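Local coordinates for transketolase (Campylobacter jejuni, PDB 3L84), which is a dimeric enzyme of the transketolase family, built from two domains of the thiamine diphosphate-binding clan and a C-terminal domain, at residues A129-Q134 / K171-I176; E162-A167 / Q205-L210; L541-E546 / F620-L625. One frame throughout, in Å; residues are numbered along the deposited sequence.

Contact 1: A129-Q134 / K171-I176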
loop_
_atom_site.group_PDB
_atom_site.type_symbol
_atom_site.label_atom_id
_atom_site.label_comp_id
_atom_site.label_asym_id
_atom_site.label_seq_id
_atom_site.Cartn_x
_atom_site.Cartn_y
_atom_site.Cartn_z
ATOM N N ALA A 129 0.811 8.521 -21.463
ATOM C CA ALA A 129 0.234 9.856 -21.681
ATOM C C ALA A 129 0.687 10.429 -23.018
ATOM O O ALA A 129 -0.113 10.935 -23.781
ATOM C CB ALA A 129 0.575 10.805 -20.539
ATOM N N ALA A 130 1.957 10.255 -23.348
ATOM C CA ALA A 130 2.492 10.736 -24.608
ATOM C C ALA A 130 1.852 9.975 -25.779
ATOM O O ALA A 130 1.533 10.577 -26.804
ATOM C CB ALA A 130 3.999 10.548 -24.631
ATOM N N LYS A 131 1.685 8.655 -25.654
ATOM C CA LYS A 131 0.964 7.941 -26.694
ATOM C C LYS A 131 -0.464 8.436 -26.892
ATOM O O LYS A 131 -0.927 8.552 -28.048
ATOM C CB LYS A 131 0.969 6.434 -26.436
ATOM C CG LYS A 131 2.327 5.779 -26.634
ATOM C CD LYS A 131 2.898 5.879 -28.034
ATOM C CE LYS A 131 4.188 5.067 -28.196
ATOM N NZ LYS A 131 4.672 5.054 -29.599
ATOM N N LYS A 132 -1.169 8.762 -25.801
ATOM C CA LYS A 132 -2.498 9.305 -25.943
ATOM C C LYS A 132 -2.461 10.711 -26.534
ATOM O O LYS A 132 -3.296 11.064 -27.399
ATOM C CB LYS A 132 -3.241 9.304 -24.611
ATOM C CG LYS A 132 -4.696 9.783 -24.709
ATOM C CD LYS A 132 -5.524 8.916 -25.674
ATOM C CE LYS A 132 -6.949 9.418 -25.864
ATOM N NZ LYS A 132 -7.697 8.621 -26.873
ATOM N N ALA A 133 -1.487 11.512 -26.133
ATOM C CA ALA A 133 -1.324 12.845 -26.703
ATOM C C ALA A 133 -1.071 12.746 -28.215
ATOM O O ALA A 133 -1.581 13.562 -28.997
ATOM C CB ALA A 133 -0.174 13.596 -26.004
ATOM N N GLN A 134 -0.285 11.757 -28.636
ATOM C CA GLN A 134 0.006 11.516 -30.060
ATOM C C GLN A 134 -1.299 11.124 -30.788
ATOM O O GLN A 134 -1.563 11.558 -31.913
ATOM C CB GLN A 134 1.055 10.394 -30.202
ATOM C CG GLN A 134 1.683 10.234 -31.574
ATOM C CD GLN A 134 2.556 8.998 -31.669
ATOM O OE1 GLN A 134 3.208 8.602 -30.701
ATOM N NE2 GLN A 134 2.584 8.389 -32.837
ATOM N N LYS A 171 3.377 -1.399 -25.891
ATOM C CA LYS A 171 4.424 -1.212 -26.898
ATOM C C LYS A 171 4.934 0.215 -26.814
ATOM O O LYS A 171 4.962 0.979 -27.794
ATOM C CB LYS A 171 3.888 -1.534 -28.291
ATOM C CG LYS A 171 3.457 -2.986 -28.437
ATOM C CD LYS A 171 2.919 -3.250 -29.861
ATOM C CE LYS A 171 2.836 -4.749 -30.192
ATOM N NZ LYS A 171 2.376 -5.625 -29.102
ATOM N N LEU A 172 5.365 0.582 -25.614
ATOM C CA LEU A 172 5.815 1.956 -25.357
ATOM C C LEU A 172 7.255 2.169 -25.840
ATOM O O LEU A 172 8.220 2.213 -25.044
ATOM C CB LEU A 172 5.687 2.309 -23.883
ATOM C CG LEU A 172 4.274 2.235 -23.305
ATOM C CD1 LEU A 172 4.243 2.652 -21.826
ATOM C CD2 LEU A 172 3.272 3.099 -24.121
ATOM N N ASP A 173 7.379 2.372 -27.149
ATOM C CA ASP A 173 8.658 2.553 -27.814
ATOM C C ASP A 173 9.171 3.988 -27.778
ATOM O O ASP A 173 10.028 4.405 -28.546
ATOM C CB ASP A 173 8.566 2.044 -29.263
ATOM C CG ASP A 173 7.545 2.806 -30.088
ATOM O OD1 ASP A 173 6.965 3.817 -29.637
ATOM O OD2 ASP A 173 7.362 2.423 -31.276
ATOM N N ASN A 174 8.611 4.731 -26.835
ATOM C CA ASN A 174 9.072 6.042 -26.421
ATOM C C ASN A 174 9.709 6.043 -25.041
ATOM O O ASN A 174 10.134 7.093 -24.559
ATOM C CB ASN A 174 7.918 7.059 -26.498
ATOM C CG ASN A 174 6.696 6.674 -25.672
ATOM O OD1 ASN A 174 6.604 5.573 -25.136
ATOM N ND2 ASN A 174 5.718 7.602 -25.604
ATOM N N PHE A 175 9.808 4.879 -24.420
ATOM C CA PHE A 175 10.258 4.748 -23.026
ATOM C C PHE A 175 11.629 4.089 -22.963
ATOM O O PHE A 175 11.819 2.974 -23.463
ATOM C CB PHE A 175 9.240 3.890 -22.264
ATOM C CG PHE A 175 9.569 3.597 -20.825
ATOM C CD1 PHE A 175 10.044 4.589 -19.986
ATOM C CD2 PHE A 175 9.426 2.339 -20.325
ATOM C CE1 PHE A 175 10.317 4.319 -18.641
ATOM C CE2 PHE A 175 9.690 2.069 -18.987
ATOM C CZ PHE A 175 10.128 3.056 -18.145
ATOM N N ILE A 176 12.560 4.751 -22.292
ATOM C CA ILE A 176 13.928 4.298 -22.113
ATOM C C ILE A 176 14.252 4.330 -20.625
ATOM O O ILE A 176 14.293 5.381 -20.018
ATOM C CB ILE A 176 14.917 5.142 -22.942
ATOM C CG1 ILE A 176 14.596 5.062 -24.427
ATOM C CG2 ILE A 176 16.335 4.680 -22.681
ATOM C CD1 ILE A 176 15.389 6.017 -25.329
#
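A salt bridge from K131 to D173 joins helix 118-137 to the turn that leads into strand 175-181. K131 NZ sits 2.6 Å from D173 OD1. NZ comes to the syn side of OD1, 24° out of the carboxylate plane. The two side chains cross at about a right angle. K131 gives the largest share of the contact. Its chain bends at chi2 (-62°), and its methylene groups run past L172 on the way to the acid. K131 CG lies 3.8 Å from L172 CD2.

The turn closes off the preceding helix, 158-169, in a Schellman motif with K171 at the C-prime position and a positive phi. L172 follows as the centre of an inverse gamma turn, with a weak bond from D173 N to K171 O. Strand 175-181 then enters the parallel sheet of the thiamine diphosphate-binding domain.

N174 fills the other part of the contact. Its CG stands between the backbone N and the carbonyl carbon, chi1 57°. With CB already directed at helix 118-137, this brings the amide against it. N174 CG is 3.9 Å from K131 CE, and N174 ND2 is 3.5 Å from A130 CB. ND2 donates to A127 O, one helical turn before K131.

Contact 2: E162-A167 / Q205-L210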
loop_
_atom_site.group_PDB
_atom_site.type_symbol
_atom_site.label_atom_id
_atom_site.label_comp_id
_atom_site.label_asym_id
_atom_site.label_seq_id
_atom_site.Cartn_x
_atom_site.Cartn_y
_atom_site.Cartn_z
ATOM N N GLU A 162 4.701 -4.077 -12.069
ATOM C CA GLU A 162 3.347 -3.780 -12.555
ATOM C C GLU A 162 3.399 -2.806 -13.682
ATOM O O GLU A 162 2.748 -2.995 -14.715
ATOM C CB GLU A 162 2.537 -3.127 -11.424
ATOM C CG GLU A 162 2.107 -4.008 -10.219
ATOM C CD GLU A 162 1.310 -3.256 -9.174
ATOM O OE1 GLU A 162 0.892 -2.106 -9.397
ATOM O OE2 GLU A 162 1.090 -3.805 -8.071
ATOM N N ALA A 163 4.124 -1.709 -13.505
ATOM C CA ALA A 163 4.152 -0.686 -14.547
ATOM C C ALA A 163 4.842 -1.154 -15.820
ATOM O O ALA A 163 4.400 -0.864 -16.932
ATOM C CB ALA A 163 4.847 0.577 -14.017
ATOM N N CYS A 164 5.927 -1.883 -15.649
ATOM C CA CYS A 164 6.659 -2.374 -16.809
ATOM C C CYS A 164 5.843 -3.440 -17.566
ATOM O O CYS A 164 5.963 -3.565 -18.785
ATOM C CB CYS A 164 8.009 -2.891 -16.400
ATOM S SG CYS A 164 9.141 -1.537 -15.903
ATOM N N SER A 165 4.987 -4.171 -16.863
ATOM C CA SER A 165 4.059 -5.076 -17.509
ATOM C C SER A 165 3.207 -4.294 -18.502
ATOM O O SER A 165 3.092 -4.664 -19.670
ATOM C CB SER A 165 3.171 -5.760 -16.463
ATOM O OG SER A 165 2.469 -6.867 -17.053
ATOM N N LEU A 166 2.614 -3.188 -18.053
ATOM C CA LEU A 166 1.825 -2.355 -18.931
ATOM C C LEU A 166 2.657 -1.713 -20.064
ATOM O O LEU A 166 2.153 -1.539 -21.187
ATOM C CB LEU A 166 1.122 -1.242 -18.116
ATOM C CG LEU A 166 -0.134 -1.669 -17.364
ATOM C CD1 LEU A 166 -0.529 -0.639 -16.353
ATOM C CD2 LEU A 166 -1.273 -1.869 -18.357
ATOM N N ALA A 167 3.918 -1.357 -19.789
ATOM C CA ALA A 167 4.741 -0.750 -20.828
ATOM C C ALA A 167 4.943 -1.706 -21.979
ATOM O O ALA A 167 4.934 -1.280 -23.134
ATOM C CB ALA A 167 6.105 -0.321 -20.263
ATOM N N GLN A 205 8.482 -9.149 -20.352
ATOM C CA GLN A 205 7.538 -8.043 -20.351
ATOM C C GLN A 205 7.654 -7.174 -21.588
ATOM O O GLN A 205 7.219 -6.016 -21.570
ATOM C CB GLN A 205 7.718 -7.179 -19.095
ATOM C CG GLN A 205 7.458 -7.915 -17.835
ATOM C CD GLN A 205 7.471 -7.020 -16.614
ATOM O OE1 GLN A 205 8.392 -6.226 -16.439
ATOM N NE2 GLN A 205 6.458 -7.132 -15.749
ATOM N N GLY A 206 8.245 -7.690 -22.666
ATOM C CA GLY A 206 8.218 -7.021 -23.949
ATOM C C GLY A 206 9.194 -5.889 -24.155
ATOM O O GLY A 206 8.962 -5.063 -25.031
ATOM N N PHE A 207 10.283 -5.876 -23.394
ATOM C CA PHE A 207 11.330 -4.881 -23.574
ATOM C C PHE A 207 12.475 -5.394 -24.460
ATOM O O PHE A 207 12.772 -6.601 -24.523
ATOM C CB PHE A 207 11.980 -4.516 -22.232
ATOM C CG PHE A 207 11.165 -3.574 -21.354
ATOM C CD1 PHE A 207 9.927 -3.938 -20.855
ATOM C CD2 PHE A 207 11.690 -2.349 -20.949
ATOM C CE1 PHE A 207 9.206 -3.067 -20.038
ATOM C CE2 PHE A 207 11.004 -1.504 -20.126
ATOM C CZ PHE A 207 9.759 -1.855 -19.668
ATOM N N GLU A 208 13.142 -4.450 -25.117
ATOM C CA GLU A 208 14.494 -4.673 -25.638
ATOM C C GLU A 208 15.495 -4.328 -24.548
ATOM O O GLU A 208 15.346 -3.279 -23.899
ATOM C CB GLU A 208 14.769 -3.798 -26.856
ATOM C CG GLU A 208 16.211 -3.964 -27.404
ATOM C CD GLU A 208 16.483 -3.270 -28.728
ATOM O OE1 GLU A 208 15.692 -2.432 -29.208
ATOM O OE2 GLU A 208 17.555 -3.566 -29.314
ATOM N N VAL A 209 16.503 -5.173 -24.343
ATOM C CA VAL A 209 17.437 -5.015 -23.246
ATOM C C VAL A 209 18.882 -4.873 -23.730
ATOM O O VAL A 209 19.377 -5.751 -24.439
ATOM C CB VAL A 209 17.334 -6.172 -22.240
ATOM C CG1 VAL A 209 18.361 -5.939 -21.112
ATOM C CG2 VAL A 209 15.891 -6.313 -21.694
ATOM N N LEU A 210 19.530 -3.776 -23.357
ATOM C CA LEU A 210 20.932 -3.506 -23.688
ATOM C C LEU A 210 21.727 -3.526 -22.400
ATOM O O LEU A 210 21.212 -3.122 -21.359
ATOM C CB LEU A 210 21.045 -2.120 -24.364
ATOM C CG LEU A 210 20.143 -1.957 -25.595
ATOM C CD1 LEU A 210 20.163 -0.507 -26.172
ATOM C CD2 LEU A 210 20.479 -2.953 -26.648
HETATM O O HOH W 1 4.299 -7.086 -20.572
#
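Q205, F207 and C164 carry this buried contact between helix 158-169 and the segment that enters strand 208-213. The Q205 side chain is extended beyond CG and lays its amide against the helix backbone at C164 and S165. Q205 OE1 comes 3.4 Å from C164 CB. Q205 NE2 is 3.5 Å from S165 N, but both are donors and do not bond. NE2 is instead satisfied by Y161 O and by E196 of the second subunit. E196 OE2 of that subunit also bonds S165 OG, which bonds R390 as well. The amide thus lies where helix 158-169 meets the dimer interface.

The F207 ring meets the same helix at C164 and, one turn on, at A167. C164 O lies at the ring edge, in its plane, 3.5 Å from F207 CE1. C164 SG is anti to its own carbonyl carbon, chi1 -71°, and packs 3.8 Å from F207 CZ. This is an oblique sulfur-aromatic contact, with SG 4.9 Å from the ring centroid and 58° off the normal. A167 CB adds a touch, 4.0 Å from F207 CZ.

A water can bridge the two backbones. It lies 2.9 Å from S165 O, to which it can donate, and has a weak, longer bond available to Q205 O; it may not serve both at once.

G206, with positive phi, is the C-prime residue of the Schellman motif that ends helix 198-204. The chain then turns into strand 208-213, at one edge of the parallel sheet within this chain. F202 of helix 198-204 meets the F207 ring edge-to-face and also touches C164. L235 of strand 234-239 packs on F207. On the helix side, V120 of helix 118-137 touches C164, and V124 touches A167.

Contact 3: L541-E546 / F620-L625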
loop_
_atom_site.group_PDB
_atom_site.type_symbol
_atom_site.label_atom_id
_atom_site.label_comp_id
_atom_site.label_asym_id
_atom_site.label_seq_id
_atom_site.Cartn_x
_atom_site.Cartn_y
_atom_site.Cartn_z
ATOM N N LEU A 541 -31.766 10.975 9.473
ATOM C CA LEU A 541 -33.030 11.664 9.231
ATOM C C LEU A 541 -34.193 10.894 9.897
ATOM O O LEU A 541 -35.068 11.493 10.555
ATOM C CB LEU A 541 -33.285 11.859 7.727
ATOM C CG LEU A 541 -32.396 12.889 7.083
ATOM C CD1 LEU A 541 -32.448 12.713 5.542
ATOM C CD2 LEU A 541 -32.756 14.328 7.492
ATOM N N GLU A 542 -34.236 9.578 9.683
ATOM C CA GLU A 542 -35.280 8.744 10.254
ATOM C C GLU A 542 -35.214 8.747 11.762
ATOM O O GLU A 542 -36.251 8.787 12.437
ATOM C CB GLU A 542 -35.200 7.310 9.718
ATOM C CG GLU A 542 -35.425 7.197 8.180
ATOM C CD GLU A 542 -36.880 7.169 7.765
ATOM O OE1 GLU A 542 -37.530 6.124 7.944
ATOM O OE2 GLU A 542 -37.355 8.189 7.225
ATOM N N SER A 543 -34.002 8.725 12.314
ATOM C CA SER A 543 -33.844 8.738 13.763
ATOM C C SER A 543 -34.262 10.084 14.367
ATOM O O SER A 543 -34.900 10.130 15.415
ATOM C CB SER A 543 -32.417 8.399 14.179
ATOM O OG SER A 543 -32.091 7.072 13.763
ATOM N N ALA A 544 -33.944 11.171 13.676
ATOM C CA ALA A 544 -34.340 12.496 14.127
ATOM C C ALA A 544 -35.877 12.627 14.120
ATOM O O ALA A 544 -36.460 13.177 15.037
ATOM C CB ALA A 544 -33.715 13.564 13.252
ATOM N N ASN A 545 -36.532 12.052 13.117
ATOM C CA ASN A 545 -38.015 12.058 13.057
ATOM C C ASN A 545 -38.587 11.298 14.254
ATOM O O ASN A 545 -39.550 11.730 14.879
ATOM C CB ASN A 545 -38.507 11.394 11.756
ATOM C CG ASN A 545 -38.345 12.270 10.550
ATOM O OD1 ASN A 545 -38.223 13.496 10.671
ATOM N ND2 ASN A 545 -38.322 11.650 9.354
ATOM N N GLU A 546 -38.001 10.155 14.595
ATOM C CA GLU A 546 -38.443 9.418 15.760
ATOM C C GLU A 546 -38.197 10.196 17.064
ATOM O O GLU A 546 -39.069 10.245 17.937
ATOM C CB GLU A 546 -37.784 8.028 15.804
ATOM C CG GLU A 546 -38.207 7.148 16.995
ATOM C CD GLU A 546 -39.688 6.804 17.000
ATOM O OE1 GLU A 546 -40.300 6.833 15.908
ATOM O OE2 GLU A 546 -40.231 6.498 18.096
ATOM N N PHE A 620 -26.805 -0.322 12.951
ATOM C CA PHE A 620 -27.325 0.746 12.070
ATOM C C PHE A 620 -28.788 0.555 11.797
ATOM O O PHE A 620 -29.198 0.094 10.742
ATOM C CB PHE A 620 -26.454 0.891 10.814
ATOM C CG PHE A 620 -25.056 1.325 11.145
ATOM C CD1 PHE A 620 -24.775 2.671 11.340
ATOM C CD2 PHE A 620 -24.049 0.411 11.348
ATOM C CE1 PHE A 620 -23.512 3.078 11.721
ATOM C CE2 PHE A 620 -22.795 0.817 11.741
ATOM C CZ PHE A 620 -22.519 2.161 11.942
ATOM N N SER A 621 -29.573 0.845 12.834
ATOM C CA SER A 621 -31.043 0.855 12.761
ATOM C C SER A 621 -31.540 2.044 13.550
ATOM O O SER A 621 -30.868 2.518 14.466
ATOM C CB SER A 621 -31.668 -0.421 13.334
ATOM O OG SER A 621 -31.585 -0.409 14.753
ATOM N N VAL A 622 -32.741 2.491 13.224
ATOM C CA VAL A 622 -33.328 3.611 13.941
ATOM C C VAL A 622 -33.457 3.273 15.435
ATOM O O VAL A 622 -33.122 4.081 16.315
ATOM C CB VAL A 622 -34.695 4.009 13.331
ATOM C CG1 VAL A 622 -35.455 5.020 14.246
ATOM C CG2 VAL A 622 -34.460 4.577 11.951
ATOM N N SER A 623 -33.991 2.107 15.763
ATOM C CA SER A 623 -34.234 1.786 17.167
ATOM C C SER A 623 -32.924 1.803 17.964
ATOM O O SER A 623 -32.884 2.333 19.074
ATOM C CB SER A 623 -34.917 0.429 17.307
ATOM O OG SER A 623 -36.242 0.477 16.799
ATOM N N LYS A 624 -31.865 1.231 17.400
ATOM C CA LYS A 624 -30.602 1.159 18.139
ATOM C C LYS A 624 -29.954 2.530 18.272
ATOM O O LYS A 624 -29.383 2.869 19.308
ATOM C CB LYS A 624 -29.648 0.160 17.513
ATOM C CG LYS A 624 -30.126 -1.284 17.667
ATOM C CD LYS A 624 -29.204 -2.254 17.007
ATOM C CE LYS A 624 -29.534 -3.719 17.255
ATOM N NZ LYS A 624 -28.576 -4.638 16.560
ATOM N N LEU A 625 -30.005 3.330 17.199
ATOM C CA LEU A 625 -29.401 4.638 17.264
ATOM C C LEU A 625 -30.153 5.550 18.225
ATOM O O LEU A 625 -29.555 6.244 19.026
ATOM C CB LEU A 625 -29.277 5.263 15.866
ATOM C CG LEU A 625 -28.726 6.673 15.838
ATOM C CD1 LEU A 625 -27.343 6.774 16.472
ATOM C CD2 LEU A 625 -28.667 7.183 14.381
#
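V622 and S543 pack at the closest point between two helices of the C-terminal part of the chain. Helix 537-549 covers the mixed sheet there, with L541 and A544 on strand 554-558. Helix 622-629 packs on another side of it, at E542, S543 and E546. The backbones come near, with S543 CA only 5.2 Å from V622 CA. The small serine side chain is consistent with so close an approach.

V622 sets its two methyl groups on successive turns of helix 537-549. CG1 is anti to the backbone N, chi1 169°, and CG2 is anti to the carbonyl carbon. V622 CG2 reaches E542 CB at 3.6 Å. V622 CG1 lies 4.1 Å from E546 CB. V622 therefore bridges the two glutamates through their first methylenes. The acid groups take no part in this packing. The E542 chain bends at chi2 and leads its carboxylate away. The E546 chain also bends at chi2, and its OE2 accepts from Q550.

S543 holds its OG beside its own backbone N, chi1 -63°. In this position OG bonds L539 O, one turn back in the same helix. The buried hydroxyl is thus satisfied within its helix. OG also touches carbon atoms of the other helix: S543 OG is 3.5 Å from L625 CD2 and 3.7 Å from V622 CA. L625 also touches L539, one turn before S543.

Helix 622-629 begins just at this contact. S621 is its N-cap, and K624 N donates to S621 OG at 3.1 Å with an angle of 161°.

Contacts 1 and 2 lie in the thiamine diphosphate-binding domain, with centres 13 Å apart. Their segments alternate along the chain. Helix 158-169 gives one side of contact 2; the chain then passes through the turn of contact 1 into strand 175-181. The two touch where L172 N probably bonds A167 O and where F175 packs on F207. Both reach the same parallel sheet, so they form one continuous region of its packing. Contact 3 comes later in the chain, in its C-terminal part. Its centre is about 55 Å from either of the others, across the chain's centre. It joins two helices beside a different, mixed sheet. Contact 2 alone reaches the second subunit.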